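Local coordinates for uncharacterized protein (Thermoplasma acidophilum, PDB 3M4R) that is of unknown function but binds zinc through its N-terminal class II aldolase/adducin domain and, as part of a longer short-chain dehydrogenase-family protein, may serve an oxidoreductase, at residues R7-K12 / V20-R25; L123-V128 / F193-K198. One frame throughout, in Å; residues are numbered along the deposited sequence.

Two contacts of one class II aldolase/adducin domain illustrate how a central sheet is joined to the layers that flank it. They come in series along the chain: contact 1 folds the loop before helix 16-28 back onto that helix, and contact 2 later pairs strand 127-131 with strand 189-194, antiparallel neighbours in the mixed sheet, and runs on into helix 197-215. Their centres lie about 13 Å apart, contact 1 at the surface and contact 2 buried. They also touch directly: Trp8 rests on the first turn of helix 197-215, and Val20 on Phe127 of strand 127-131. That strand also carries the zinc ligand His130, whereas contact 1 lies away from the metal site.

Contact 1. Residues R7-K12 / V20-R25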
loop_
_atom_site.group_PDB
_atom_site.type_symbol
_atom_site.label_atom_id
_atom_site.label_comp_id
_atom_site.label_asym_id
_atom_site.label_seq_id
_atom_site.Cartn_x
_atom_site.Cartn_y
_atom_site.Cartn_z
ATOM N N ARG A 7 -1.045 -9.137 -15.256
ATOM C CA ARG A 7 -1.349 -10.561 -15.108
ATOM C C ARG A 7 -2.647 -10.898 -14.337
ATOM O O ARG A 7 -2.810 -12.038 -13.881
ATOM C CB ARG A 7 -0.155 -11.259 -14.429
ATOM C CG ARG A 7 1.220 -10.852 -14.978
ATOM C CD ARG A 7 2.370 -11.662 -14.331
ATOM N NE ARG A 7 3.622 -10.892 -14.216
ATOM C CZ ARG A 7 4.810 -11.380 -13.826
ATOM N NH1 ARG A 7 5.875 -10.576 -13.753
ATOM N NH2 ARG A 7 4.950 -12.663 -13.506
ATOM N N TRP A 8 -3.573 -9.946 -14.196
ATOM C CA TRP A 8 -4.766 -10.163 -13.341
ATOM C C TRP A 8 -5.772 -11.019 -14.094
ATOM O O TRP A 8 -6.263 -10.587 -15.127
ATOM C CB TRP A 8 -5.407 -8.831 -12.916
ATOM C CG TRP A 8 -6.453 -8.961 -11.821
ATOM C CD1 TRP A 8 -7.730 -9.393 -11.969
ATOM C CD2 TRP A 8 -6.299 -8.642 -10.421
ATOM N NE1 TRP A 8 -8.385 -9.381 -10.761
ATOM C CE2 TRP A 8 -7.532 -8.922 -9.792
ATOM C CE3 TRP A 8 -5.243 -8.163 -9.644
ATOM C CZ2 TRP A 8 -7.742 -8.736 -8.434
ATOM C CZ3 TRP A 8 -5.459 -7.968 -8.270
ATOM C CH2 TRP A 8 -6.695 -8.265 -7.686
ATOM N N ALA A 9 -6.057 -12.224 -13.597
ATOM C CA ALA A 9 -6.897 -13.198 -14.318
ATOM C C ALA A 9 -8.261 -13.470 -13.657
ATOM O O ALA A 9 -9.265 -13.627 -14.343
ATOM C CB ALA A 9 -6.120 -14.522 -14.542
ATOM N N GLU A 10 -8.316 -13.505 -12.336
ATOM C CA GLU A 10 -9.560 -13.871 -11.653
ATOM C C GLU A 10 -10.670 -12.824 -11.757
ATOM O O GLU A 10 -10.465 -11.696 -12.193
ATOM C CB GLU A 10 -9.278 -14.173 -10.186
ATOM C CG GLU A 10 -8.322 -15.336 -9.972
ATOM C CD GLU A 10 -8.823 -16.610 -10.585
ATOM O OE1 GLU A 10 -10.024 -16.950 -10.407
ATOM O OE2 GLU A 10 -8.012 -17.271 -11.265
ATOM N N THR A 11 -11.871 -13.227 -11.388
ATOM C CA THR A 11 -12.943 -12.265 -11.174
ATOM C C THR A 11 -13.680 -12.546 -9.868
ATOM O O THR A 11 -14.098 -11.610 -9.191
ATOM C CB THR A 11 -13.916 -12.188 -12.390
ATOM O OG1 THR A 11 -14.340 -13.505 -12.770
ATOM C CG2 THR A 11 -13.241 -11.509 -13.605
ATOM N N LYS A 12 -13.803 -13.820 -9.491
ATOM C CA LYS A 12 -14.510 -14.221 -8.266
ATOM C C LYS A 12 -13.552 -14.610 -7.122
ATOM O O LYS A 12 -12.629 -15.404 -7.309
ATOM C CB LYS A 12 -15.456 -15.396 -8.568
ATOM N N VAL A 20 -7.090 -9.790 -1.670
ATOM C CA VAL A 20 -5.823 -9.110 -1.370
ATOM C C VAL A 20 -4.637 -10.061 -1.485
ATOM O O VAL A 20 -3.574 -9.623 -1.922
ATOM C CB VAL A 20 -5.810 -8.390 0.040
ATOM C CG1 VAL A 20 -5.555 -9.358 1.224
ATOM C CG2 VAL A 20 -4.767 -7.229 0.020
ATOM N N VAL A 21 -4.820 -11.345 -1.117
ATOM C CA VAL A 21 -3.737 -12.356 -1.231
ATOM C C VAL A 21 -3.392 -12.506 -2.722
ATOM O O VAL A 21 -2.222 -12.500 -3.124
ATOM C CB VAL A 21 -4.136 -13.739 -0.600
ATOM C CG1 VAL A 21 -3.263 -14.903 -1.133
ATOM C CG2 VAL A 21 -4.072 -13.693 0.987
ATOM N N TYR A 22 -4.425 -12.620 -3.533
ATOM C CA TYR A 22 -4.248 -12.758 -4.965
ATOM C C TYR A 22 -3.450 -11.616 -5.564
ATOM O O TYR A 22 -2.477 -11.842 -6.259
ATOM C CB TYR A 22 -5.598 -12.892 -5.650
ATOM C CG TYR A 22 -5.446 -13.104 -7.120
ATOM C CD1 TYR A 22 -4.962 -14.304 -7.612
ATOM C CD2 TYR A 22 -5.750 -12.084 -8.023
ATOM C CE1 TYR A 22 -4.813 -14.497 -8.970
ATOM C CE2 TYR A 22 -5.601 -12.261 -9.356
ATOM C CZ TYR A 22 -5.125 -13.467 -9.837
ATOM O OH TYR A 22 -4.983 -13.626 -11.197
ATOM N N GLY A 23 -3.829 -10.392 -5.234
ATOM C CA GLY A 23 -3.124 -9.220 -5.718
ATOM C C GLY A 23 -1.677 -9.190 -5.258
ATOM O O GLY A 23 -0.798 -8.829 -6.014
ATOM N N SER A 24 -1.465 -9.568 -4.000
ATOM C CA SER A 24 -0.141 -9.559 -3.397
ATOM C C SER A 24 0.756 -10.507 -4.134
ATOM O O SER A 24 1.875 -10.178 -4.477
ATOM C CB SER A 24 -0.256 -9.963 -1.951
ATOM O OG SER A 24 -1.028 -8.987 -1.290
ATOM N N ARG A 25 0.247 -11.691 -4.391
ATOM C CA ARG A 25 1.019 -12.693 -5.138
ATOM C C ARG A 25 1.455 -12.190 -6.515
ATOM O O ARG A 25 2.609 -12.390 -6.902
ATOM C CB ARG A 25 0.234 -13.981 -5.230
ATOM C CG ARG A 25 0.137 -14.695 -3.887
ATOM C CD ARG A 25 -0.886 -15.792 -3.945
ATOM N NE ARG A 25 -0.928 -16.531 -2.694
ATOM C CZ ARG A 25 -1.696 -17.595 -2.460
ATOM N NH1 ARG A 25 -2.458 -18.108 -3.418
ATOM N NH2 ARG A 25 -1.649 -18.198 -1.280
#
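The backbone of the 7-12 loop, without regular structure, passes alongside helix 16-28 with Trp8 CA 7.9 Å from Gly23 CA, near enough for Tyr22 to bridge the gap. In this class II aldolase/adducin domain protein, an N-terminal arm folds back on the first helix of the chain, 16-28, and an edge-to-face (T-shaped) aromatic pair holds it there. A chi1 of -177°, which sets CG opposite the backbone N, extends Tyr22 from the helix and directs its CD2/CE2 edge at the face of the Trp8 indole; the ring planes stand at 88°, and Tyr22 CE2 comes to 3.8 Å from Trp8 CD2. Farther along the indole, Trp8 CZ3 rests 3.7 Å from Gly23 CA, close against the helix backbone where no side chain intervenes. A face of the phenol takes a CH-pi contact from Glu10, whose CG sits 4.0 Å from the ring centroid. The bend at chi2 of Glu10 turns the carboxylate outward from the ring. Phe13 and Leu26 also pack on Trp8, while Arg7 N donates to Tyr201 OH. The phenol's far end is fixed to the loop backbone: Ala9 N donates to Tyr22 OH at 3.0 Å, with an N-H...O angle of 160°.

Contact 2. Residues L123-V128 / F193-K198; sequences LPYKFV and FGDTGK
Phe127 CG lies anti to the carbonyl carbon (chi1 -71°), which lays its ring against the start of helix 197-215, while an unusual chi1 of 28° turns the Phe193 ring toward Tyr125 and Leu123. Both lie in an antiparallel strand pair of the class II aldolase/adducin central sheet. Phe127 and Gly194 form a hydrogen-bonded pair: Phe127 N donates to Gly194 O at 3.0 Å, and Gly194 N to Phe127 O. Next come Val128 and Phe193, a non-hydrogen-bonded pair with side chains on the opposite sheet face. Strand 127-131 continues to the zinc ligand His130; the Val128 side chain lies about 11 Å from the zinc ion. The Tyr125 and Phe193 rings are nearly parallel (9°) but so offset that little of one lies over the other; Tyr125 CD2 touches Phe193 CD1 at 3.4 Å. Leu123 CD1 packs against Phe193 CD2. Gly197 N, hydrogen-bonded to Glu19 OE2, lies over the centre of the Phe127 ring, and Gly197 CA makes a CH-pi contact 3.9 Å from its centroid. Thr196 N-caps helix 197-215, its OG1 bonded to Glu199 N. One water links the segments, accepting from Lys126 N and donating to Asp195 OD1 at 2.6 Å.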
loop_
_atom_site.group_PDB
_atom_site.type_symbol
_atom_site.label_atom_id
_atom_site.label_comp_id
_atom_site.label_asym_id
_atom_site.label_seq_id
_atom_site.Cartn_x
_atom_site.Cartn_y
_atom_site.Cartn_z
ATOM N N LEU A 123 -5.391 6.144 3.422
ATOM C CA LEU A 123 -5.947 6.319 2.070
ATOM C C LEU A 123 -7.326 5.673 2.029
ATOM O O LEU A 123 -7.480 4.475 2.366
ATOM C CB LEU A 123 -5.027 5.670 1.052
ATOM C CG LEU A 123 -3.742 6.452 0.760
ATOM C CD1 LEU A 123 -2.775 5.599 -0.111
ATOM C CD2 LEU A 123 -4.091 7.752 0.100
ATOM N N PRO A 124 -8.358 6.456 1.639
ATOM C CA PRO A 124 -9.715 5.990 1.821
ATOM C C PRO A 124 -10.229 5.226 0.618
ATOM O O PRO A 124 -11.258 5.638 0.001
ATOM C CB PRO A 124 -10.500 7.310 1.970
ATOM C CG PRO A 124 -9.792 8.234 1.074
ATOM C CD PRO A 124 -8.327 7.889 1.297
ATOM N N TYR A 125 -9.510 4.175 0.270
ATOM C CA TYR A 125 -9.925 3.209 -0.709
ATOM C C TYR A 125 -9.817 1.831 -0.065
ATOM O O TYR A 125 -8.965 1.578 0.821
ATOM C CB TYR A 125 -9.029 3.276 -1.953
ATOM C CG TYR A 125 -9.532 4.121 -3.138
ATOM C CD1 TYR A 125 -10.636 3.714 -3.887
ATOM C CD2 TYR A 125 -8.857 5.280 -3.543
ATOM C CE1 TYR A 125 -11.121 4.465 -4.985
ATOM C CE2 TYR A 125 -9.288 6.035 -4.667
ATOM C CZ TYR A 125 -10.441 5.626 -5.384
ATOM O OH TYR A 125 -10.914 6.341 -6.490
ATOM N N LYS A 126 -10.708 0.936 -0.467
ATOM C CA LYS A 126 -10.747 -0.397 0.120
ATOM C C LYS A 126 -9.399 -1.124 -0.026
ATOM O O LYS A 126 -8.902 -1.718 0.949
ATOM C CB LYS A 126 -11.897 -1.208 -0.471
ATOM C CG LYS A 126 -12.173 -2.525 0.181
ATOM C CD LYS A 126 -13.434 -3.144 -0.373
ATOM C CE LYS A 126 -13.600 -4.587 0.136
ATOM N NZ LYS A 126 -14.058 -4.642 1.569
ATOM N N PHE A 127 -8.833 -1.115 -1.223
ATOM C CA PHE A 127 -7.558 -1.803 -1.490
ATOM C C PHE A 127 -6.463 -0.767 -1.726
ATOM O O PHE A 127 -6.668 0.209 -2.415
ATOM C CB PHE A 127 -7.647 -2.708 -2.763
ATOM C CG PHE A 127 -8.484 -3.931 -2.579
ATOM C CD1 PHE A 127 -9.890 -3.853 -2.666
ATOM C CD2 PHE A 127 -7.890 -5.162 -2.321
ATOM C CE1 PHE A 127 -10.672 -4.974 -2.497
ATOM C CE2 PHE A 127 -8.699 -6.307 -2.130
ATOM C CZ PHE A 127 -10.074 -6.204 -2.223
ATOM N N VAL A 128 -5.282 -1.009 -1.167
ATOM C CA VAL A 128 -4.118 -0.168 -1.354
ATOM C C VAL A 128 -2.929 -1.100 -1.599
ATOM O O VAL A 128 -2.756 -2.132 -0.924
ATOM C CB VAL A 128 -3.835 0.680 -0.101
ATOM C CG1 VAL A 128 -2.568 1.506 -0.276
ATOM C CG2 VAL A 128 -5.038 1.589 0.251
ATOM N N PHE A 193 -4.359 2.333 -5.515
ATOM C CA PHE A 193 -5.509 2.027 -4.714
ATOM C C PHE A 193 -6.779 1.944 -5.572
ATOM O O PHE A 193 -6.804 2.393 -6.729
ATOM C CB PHE A 193 -5.671 3.137 -3.674
ATOM C CG PHE A 193 -5.127 4.458 -4.138
ATOM C CD1 PHE A 193 -5.788 5.195 -5.095
ATOM C CD2 PHE A 193 -3.928 4.924 -3.648
ATOM C CE1 PHE A 193 -5.250 6.438 -5.584
ATOM C CE2 PHE A 193 -3.382 6.113 -4.101
ATOM C CZ PHE A 193 -4.042 6.890 -5.081
ATOM N N GLY A 194 -7.829 1.395 -4.994
ATOM C CA GLY A 194 -9.111 1.320 -5.700
ATOM C C GLY A 194 -10.131 0.558 -4.906
ATOM O O GLY A 194 -9.853 0.107 -3.779
ATOM N N ASP A 195 -11.309 0.420 -5.478
ATOM C CA ASP A 195 -12.449 -0.198 -4.828
ATOM C C ASP A 195 -12.319 -1.719 -4.797
ATOM O O ASP A 195 -12.951 -2.395 -3.970
ATOM C CB ASP A 195 -13.740 0.180 -5.559
ATOM C CG ASP A 195 -14.122 1.638 -5.362
ATOM O OD1 ASP A 195 -13.682 2.279 -4.391
ATOM O OD2 ASP A 195 -14.890 2.143 -6.194
ATOM N N THR A 196 -11.527 -2.238 -5.728
ATOM C CA THR A 196 -11.313 -3.652 -5.886
ATOM C C THR A 196 -9.825 -3.872 -6.050
ATOM O O THR A 196 -9.032 -2.914 -6.289
ATOM C CB THR A 196 -12.062 -4.200 -7.138
ATOM O OG1 THR A 196 -11.389 -3.764 -8.333
ATOM C CG2 THR A 196 -13.547 -3.738 -7.137
ATOM N N GLY A 197 -9.433 -5.128 -5.888
ATOM C CA GLY A 197 -8.027 -5.470 -6.020
ATOM C C GLY A 197 -7.557 -5.175 -7.436
ATOM O O GLY A 197 -6.508 -4.565 -7.624
ATOM N N LYS A 198 -8.354 -5.578 -8.442
ATOM C CA LYS A 198 -7.955 -5.395 -9.822
ATOM C C LYS A 198 -7.681 -3.923 -10.127
ATOM O O LYS A 198 -6.710 -3.594 -10.813
ATOM C CB LYS A 198 -9.040 -5.933 -10.799
ATOM C CG LYS A 198 -8.587 -6.003 -12.265
ATOM C CD LYS A 198 -9.644 -6.672 -13.154
ATOM C CE LYS A 198 -9.208 -6.764 -14.614
ATOM N NZ LYS A 198 -9.035 -5.419 -15.213
HETATM O O HOH W 1 -12.930 1.815 -1.915
#